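Local atomic coordinates of guanine nucleotide exchange factor p115rhogef (Homo sapiens, PDB entry 1IAP), a protein that probably activates Rho-family GTPases by promoting nucleotide exchange and, through the N-terminal RGS-like domain modelled here, probably engages heterotrimeric G protein alpha subunits. Residues A16-M19 with A20-H24; P72-P75 with N76-F79; G32-L35 with C36-A40. One frame throughout, in Å; residues are numbered along the deposited sequence.

Interaction 1: residues A16-M19 with A20-H24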
loop_
_atom_site.group_PDB
_atom_site.type_symbol
_atom_site.label_atom_id
_atom_site.label_comp_id
_atom_site.label_asym_id
_atom_site.label_seq_id
_atom_site.Cartn_x
_atom_site.Cartn_y
_atom_site.Cartn_z
ATOM N N ALA A 16 -1.052 -8.351 -8.600
ATOM C CA ALA A 16 -0.754 -7.793 -9.919
ATOM C C ALA A 16 -1.528 -6.496 -10.150
ATOM O O ALA A 16 -0.970 -5.495 -10.599
ATOM C CB ALA A 16 -1.080 -8.801 -11.008
ATOM N N HIS A 17 -2.817 -6.527 -9.833
ATOM C CA HIS A 17 -3.671 -5.357 -9.995
ATOM C C HIS A 17 -3.198 -4.240 -9.079
ATOM O O HIS A 17 -3.111 -3.088 -9.500
ATOM C CB HIS A 17 -5.133 -5.737 -9.747
ATOM C CG HIS A 17 -5.625 -6.788 -10.694
ATOM N ND1 HIS A 17 -6.513 -6.517 -11.713
ATOM C CD2 HIS A 17 -5.259 -8.084 -10.847
ATOM C CE1 HIS A 17 -6.662 -7.597 -12.459
ATOM N NE2 HIS A 17 -5.912 -8.562 -11.955
ATOM N N LEU A 18 -2.775 -4.607 -7.869
ATOM C CA LEU A 18 -2.267 -3.640 -6.907
ATOM C C LEU A 18 -0.965 -2.996 -7.401
ATOM O O LEU A 18 -0.785 -1.788 -7.264
ATOM C CB LEU A 18 -2.074 -4.299 -5.533
ATOM C CG LEU A 18 -1.700 -3.358 -4.389
ATOM C CD1 LEU A 18 -2.750 -2.250 -4.257
ATOM C CD2 LEU A 18 -1.594 -4.148 -3.095
ATOM N N MET A 19 -0.063 -3.794 -7.977
ATOM C CA MET A 19 1.190 -3.260 -8.514
ATOM C C MET A 19 0.939 -2.207 -9.603
ATOM O O MET A 19 1.650 -1.210 -9.674
ATOM C CB MET A 19 2.088 -4.371 -9.076
ATOM C CG MET A 19 2.926 -5.111 -8.031
ATOM S SD MET A 19 3.923 -3.989 -7.004
ATOM C CE MET A 19 4.787 -3.032 -8.248
ATOM N N ALA A 20 -0.041 -2.450 -10.472
ATOM C CA ALA A 20 -0.363 -1.504 -11.540
ATOM C C ALA A 20 -0.850 -0.200 -10.912
ATOM O O ALA A 20 -0.420 0.888 -11.300
ATOM C CB ALA A 20 -1.442 -2.091 -12.476
ATOM N N LEU A 21 -1.714 -0.325 -9.910
ATOM C CA LEU A 21 -2.255 0.834 -9.206
ATOM C C LEU A 21 -1.125 1.594 -8.519
ATOM O O LEU A 21 -1.064 2.820 -8.592
ATOM C CB LEU A 21 -3.291 0.389 -8.168
ATOM C CG LEU A 21 -3.819 1.447 -7.197
ATOM C CD1 LEU A 21 -4.589 2.524 -7.955
ATOM C CD2 LEU A 21 -4.713 0.783 -6.153
ATOM N N LEU A 22 -0.230 0.856 -7.861
ATOM C CA LEU A 22 0.898 1.449 -7.161
ATOM C C LEU A 22 1.787 2.238 -8.108
ATOM O O LEU A 22 2.190 3.353 -7.788
ATOM C CB LEU A 22 1.729 0.367 -6.454
ATOM C CG LEU A 22 1.662 0.153 -4.934
ATOM C CD1 LEU A 22 0.774 1.163 -4.233
ATOM C CD2 LEU A 22 1.213 -1.255 -4.634
ATOM N N GLN A 23 2.109 1.657 -9.264
ATOM C CA GLN A 23 2.955 2.356 -10.228
ATOM C C GLN A 23 2.292 3.646 -10.685
ATOM O O GLN A 23 2.953 4.672 -10.823
ATOM C CB GLN A 23 3.285 1.481 -11.437
ATOM C CG GLN A 23 4.132 2.225 -12.473
ATOM C CD GLN A 23 4.661 1.334 -13.567
ATOM O OE1 GLN A 23 4.750 1.739 -14.729
ATOM N NE2 GLN A 23 5.045 0.121 -13.201
ATOM N N HIS A 24 0.983 3.587 -10.904
ATOM C CA HIS A 24 0.219 4.756 -11.328
ATOM C C HIS A 24 0.329 5.844 -10.255
ATOM O O HIS A 24 0.810 6.941 -10.524
ATOM C CB HIS A 24 -1.249 4.368 -11.542
ATOM C CG HIS A 24 -2.122 5.504 -11.985
ATOM N ND1 HIS A 24 -2.036 6.065 -13.240
ATOM C CD2 HIS A 24 -3.112 6.169 -11.344
ATOM C CE1 HIS A 24 -2.936 7.026 -13.355
ATOM N NE2 HIS A 24 -3.603 7.109 -12.218
#

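Interaction 2: residues P72-P75 with N76-F79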
loop_
_atom_site.group_PDB
_atom_site.type_symbol
_atom_site.label_atom_id
_atom_site.label_comp_id
_atom_site.label_asym_id
_atom_site.label_seq_id
_atom_site.Cartn_x
_atom_site.Cartn_y
_atom_site.Cartn_z
ATOM N N PRO A 72 -1.336 12.962 6.101
ATOM C CA PRO A 72 -2.005 13.944 6.963
ATOM C C PRO A 72 -2.637 13.213 8.155
ATOM O O PRO A 72 -3.559 12.407 7.999
ATOM C CB PRO A 72 -3.047 14.575 6.030
ATOM C CG PRO A 72 -3.288 13.512 4.987
ATOM C CD PRO A 72 -1.902 12.980 4.740
ATOM N N VAL A 73 -2.092 13.476 9.338
ATOM C CA VAL A 73 -2.531 12.832 10.573
ATOM C C VAL A 73 -3.632 13.598 11.302
ATOM O O VAL A 73 -3.586 14.823 11.395
ATOM C CB VAL A 73 -1.333 12.673 11.549
ATOM C CG1 VAL A 73 -1.720 11.806 12.749
ATOM C CG2 VAL A 73 -0.125 12.086 10.825
ATOM N N PRO A 74 -4.665 12.886 11.785
ATOM C CA PRO A 74 -5.753 13.549 12.509
ATOM C C PRO A 74 -5.150 14.224 13.744
ATOM O O PRO A 74 -4.459 13.577 14.533
ATOM C CB PRO A 74 -6.651 12.379 12.903
ATOM C CG PRO A 74 -6.476 11.440 11.762
ATOM C CD PRO A 74 -4.986 11.466 11.554
ATOM N N PRO A 75 -5.377 15.536 13.907
ATOM C CA PRO A 75 -4.842 16.285 15.051
ATOM C C PRO A 75 -4.950 15.588 16.409
ATOM O O PRO A 75 -4.015 15.646 17.206
ATOM C CB PRO A 75 -5.612 17.611 14.994
ATOM C CG PRO A 75 -6.780 17.332 14.103
ATOM C CD PRO A 75 -6.239 16.394 13.084
ATOM N N ASN A 76 -6.057 14.886 16.642
ATOM C CA ASN A 76 -6.264 14.160 17.894
ATOM C C ASN A 76 -5.228 13.047 18.066
ATOM O O ASN A 76 -4.673 12.866 19.153
ATOM C CB ASN A 76 -7.673 13.559 17.946
ATOM C CG ASN A 76 -8.761 14.609 17.847
ATOM O OD1 ASN A 76 -9.536 14.630 16.888
ATOM N ND2 ASN A 76 -8.825 15.491 18.838
ATOM N N VAL A 77 -4.979 12.301 16.993
ATOM C CA VAL A 77 -4.010 11.210 17.016
ATOM C C VAL A 77 -2.596 11.726 17.254
ATOM O O VAL A 77 -1.870 11.189 18.090
ATOM C CB VAL A 77 -4.064 10.391 15.709
ATOM C CG1 VAL A 77 -2.877 9.438 15.614
ATOM C CG2 VAL A 77 -5.360 9.602 15.658
ATOM N N ALA A 78 -2.217 12.774 16.522
ATOM C CA ALA A 78 -0.892 13.378 16.648
ATOM C C ALA A 78 -0.665 13.903 18.066
ATOM O O ALA A 78 0.424 13.766 18.624
ATOM C CB ALA A 78 -0.731 14.510 15.639
ATOM N N PHE A 79 -1.710 14.493 18.638
ATOM C CA PHE A 79 -1.674 15.038 19.996
ATOM C C PHE A 79 -1.440 13.913 21.007
ATOM O O PHE A 79 -0.578 14.021 21.883
ATOM C CB PHE A 79 -2.999 15.767 20.277
ATOM C CG PHE A 79 -3.165 16.238 21.699
ATOM C CD1 PHE A 79 -2.802 17.530 22.068
ATOM C CD2 PHE A 79 -3.707 15.391 22.668
ATOM C CE1 PHE A 79 -2.977 17.976 23.382
ATOM C CE2 PHE A 79 -3.884 15.827 23.985
ATOM C CZ PHE A 79 -3.518 17.120 24.340
#

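Interaction 3: residues G32-L35 with C36-A40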
loop_
_atom_site.group_PDB
_atom_site.type_symbol
_atom_site.label_atom_id
_atom_site.label_comp_id
_atom_site.label_asym_id
_atom_site.label_seq_id
_atom_site.Cartn_x
_atom_site.Cartn_y
_atom_site.Cartn_z
ATOM N N GLY A 32 2.161 8.153 -0.148
ATOM C CA GLY A 32 1.943 7.975 1.283
ATOM C C GLY A 32 0.613 7.394 1.732
ATOM O O GLY A 32 0.586 6.338 2.368
ATOM N N PRO A 33 -0.512 8.054 1.412
ATOM C CA PRO A 33 -1.859 7.609 1.788
ATOM C C PRO A 33 -2.201 6.158 1.455
ATOM O O PRO A 33 -2.687 5.424 2.315
ATOM C CB PRO A 33 -2.755 8.593 1.039
ATOM C CG PRO A 33 -1.944 9.847 1.065
ATOM C CD PRO A 33 -0.576 9.335 0.688
ATOM N N LEU A 34 -1.960 5.747 0.215
ATOM C CA LEU A 34 -2.257 4.379 -0.194
ATOM C C LEU A 34 -1.341 3.386 0.513
ATOM O O LEU A 34 -1.805 2.371 1.002
ATOM C CB LEU A 34 -2.124 4.217 -1.716
ATOM C CG LEU A 34 -2.367 2.821 -2.321
ATOM C CD1 LEU A 34 -3.763 2.293 -1.971
ATOM C CD2 LEU A 34 -2.196 2.886 -3.831
ATOM N N LEU A 35 -0.051 3.704 0.587
ATOM C CA LEU A 35 0.914 2.821 1.236
ATOM C C LEU A 35 0.592 2.651 2.717
ATOM O O LEU A 35 0.751 1.567 3.275
ATOM C CB LEU A 35 2.333 3.360 1.060
ATOM C CG LEU A 35 2.860 3.373 -0.378
ATOM C CD1 LEU A 35 4.196 4.083 -0.428
ATOM C CD2 LEU A 35 2.961 1.950 -0.918
ATOM N N CYS A 36 0.121 3.728 3.332
ATOM C CA CYS A 36 -0.248 3.731 4.741
ATOM C C CYS A 36 -1.412 2.766 4.988
ATOM O O CYS A 36 -1.370 1.946 5.907
ATOM C CB CYS A 36 -0.617 5.153 5.170
ATOM S SG CYS A 36 -1.225 5.301 6.856
ATOM N N CYS A 37 -2.431 2.843 4.136
ATOM C CA CYS A 37 -3.599 1.978 4.251
ATOM C C CYS A 37 -3.230 0.504 4.094
ATOM O O CYS A 37 -3.759 -0.351 4.802
ATOM C CB CYS A 37 -4.653 2.356 3.207
ATOM S SG CYS A 37 -5.545 3.893 3.551
ATOM N N LEU A 38 -2.321 0.213 3.166
ATOM C CA LEU A 38 -1.895 -1.166 2.932
ATOM C C LEU A 38 -1.135 -1.712 4.144
ATOM O O LEU A 38 -1.372 -2.840 4.574
ATOM C CB LEU A 38 -1.025 -1.256 1.670
ATOM C CG LEU A 38 -1.655 -0.813 0.344
ATOM C CD1 LEU A 38 -0.637 -0.936 -0.804
ATOM C CD2 LEU A 38 -2.892 -1.647 0.046
ATOM N N HIS A 39 -0.242 -0.902 4.711
ATOM C CA HIS A 39 0.531 -1.337 5.871
ATOM C C HIS A 39 -0.339 -1.488 7.114
ATOM O O HIS A 39 -0.063 -2.323 7.978
ATOM C CB HIS A 39 1.686 -0.377 6.143
ATOM C CG HIS A 39 2.829 -0.525 5.188
ATOM N ND1 HIS A 39 4.121 -0.188 5.520
ATOM C CD2 HIS A 39 2.873 -0.978 3.911
ATOM C CE1 HIS A 39 4.915 -0.422 4.488
ATOM N NE2 HIS A 39 4.180 -0.902 3.501
ATOM N N ALA A 40 -1.397 -0.686 7.188
ATOM C CA ALA A 40 -2.326 -0.727 8.316
ATOM C C ALA A 40 -3.112 -2.031 8.281
ATOM O O ALA A 40 -3.404 -2.620 9.321
ATOM C CB ALA A 40 -3.272 0.456 8.256
#

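Interaction 1: residues A16-M19 with A20-H24
Leu18 meets Leu21 and Leu22 one turn further along helix 15-28, a regular alpha-helix of the all-helical RGS-like domain. The apolar part of the contact rests on one methyl of each residue, CD2 of Leu21 and CD2 of Leu22, directed back to Leu18. Leu22 does most of this: its CD2 lies 3.6 Å from CG of Leu18, and the same methyl also approaches the backbone, 3.3 Å from the carbonyl oxygen of Leu18. The chi1 of Leu22, -104°, lies off the staggered values, a twist that may carry some strain, and CD2 comes back toward the preceding turn. Leu21 is more loosely engaged, with CD2 4.1 Å from CD1 of Leu18. In both pairs the side chains run at a slant to each other rather than alongside.

The backbone bonds are the i to i+4 ladder. Amides of Ala20, Leu21, Leu22 and Gln23 give their hydrogens to the carbonyls of Ala16, His17, Leu18 and Met19, in that order.

Other helices pack around this turn. Leu21 and Leu22 both touch Leu34 of helix 32-43, and Leu18 and Met19 touch Met185 of helix 171-187. On helix 128-135, Ala16 meets Leu134, Ala20 meets Leu131, and His17 meets both. Among the four rungs the tightest runs from Leu22 N to Leu18 O, 2.8 Å long with an N-H...O angle of 160°, on the same oxygen that CD2 of Leu22 approaches.

Interaction 2: residues P72-P75 with N76-F79
Pro74 stands at the N-cap position of helix 75-81, and its carbonyl oxygen receives the amide of Ala78 at 3.1 Å from Pro74 O to Ala78 N, almost straight at 167° and head-on to the carbonyl. The same oxygen takes a second, weak bond from Val77 N, bent to 119°, so two amides of the first turn converge on one acceptor. The i to i+4 spacing continues with Phe79 N to Pro75 O, 2.9 Å.

Val73 carries the side-chain contact. It lies ahead of the helix in extended conformation, and its CG1 methyl, placed anti to the backbone N (chi1 -171°), reaches forward to the first turn. There it sits 3.9 Å from CG1 of Val77 and 4.1 Å from CB of Ala78, with the two valines crossing at about a right angle. The other methyl of Val77 serves the N-cap residue: CG2 stands 4.1 Å from CB of Pro74. Val77 thus meets both Val73 and Pro74 on the chain leading into the helix, and it is the buried member of the group, touching Phe97, Glu100 and Val101 of helix 91-103. Further on, the ring of Phe79 turns away from Pro74 and Pro75 and makes a cation-pi contact with Arg83, which also bonds to the Phe79 carbonyl oxygen.

Pro75, the first residue of the helix, costs the ladder nothing, because an N-H in this first turn would have no helical acceptor four residues back. The turn is probably steadied instead by the bonds to Pro74 O and by the apolar contacts of Val73 and Pro74 with Val77, which joins this surface turn to helix 91-103.

Interaction 3: residues G32-L35 with C36-A40
Gly32 O accepts the amide of Cys36 over 2.8 Å, the shortest of the four bonds that tie 32-35 to 36-40 at the start of helix 32-43. Cys36 N approaches this carbonyl almost head-on, and the N-H...O angle is 150°. The ladder goes on from Cys37 to Pro33, Leu38 to Leu34 and His39 to Leu35, each an amide given to a carbonyl four residues back.

CB of Cys36 is 3.3 Å from Gly32 O, a closeness that follows from the helix itself. Leu38 and His39 do more, folding back on the carbonyls that their own amides use. CG of Leu38 is 3.3 Å from Leu34 O; it lies on the side away from the Leu38 carbonyl carbon (chi1 -60°), which brings that branch point back to the preceding turn. Its CD1 then comes within 4.4 Å of CG of Leu34, a loose contact. The His39 ring comes obliquely to Leu35 O, with CD2 at 3.4 Å. Its NE2 bonds to Ala180 O, and the ring also meets Phe62 edge-to-face.

Every residue that takes part is buried, and three neighbouring helices pack around the turn. Leu34 rests on Leu21 and Leu22 of helix 15-28, Cys36 on Phe58 and Phe62 of helix 48-63, and Cys37 on Val102 of helix 91-103. Wholly buried, near the chain's centre and touched by these three helices, helix 32-43 takes the place of a core helix in the all-helical RGS-like fold.

Overall arrangement
Along the chain the order is interaction 1, interaction 3, interaction 2, all in the RGS-like domain. Interactions 1 and 3 lie on the consecutive helices 15-28 and 32-43, with centres about 13 Å apart, and they touch: Leu22 CD1 packs 3.5 Å from Leu34 CD2, and Leu18 CD2 meets Leu38 CD1. Interaction 3 is nearest the middle, its centre about 4 Å from the chain's centre. Interaction 2 is at the surface, its centre about 29 Å from that of interaction 1, on the opposite side of the chain's centre. Its nearest atoms stay about 5 Å from interaction 3, without touching, but helix 91-103 packs against both, linking the peripheral helix start to the buried core.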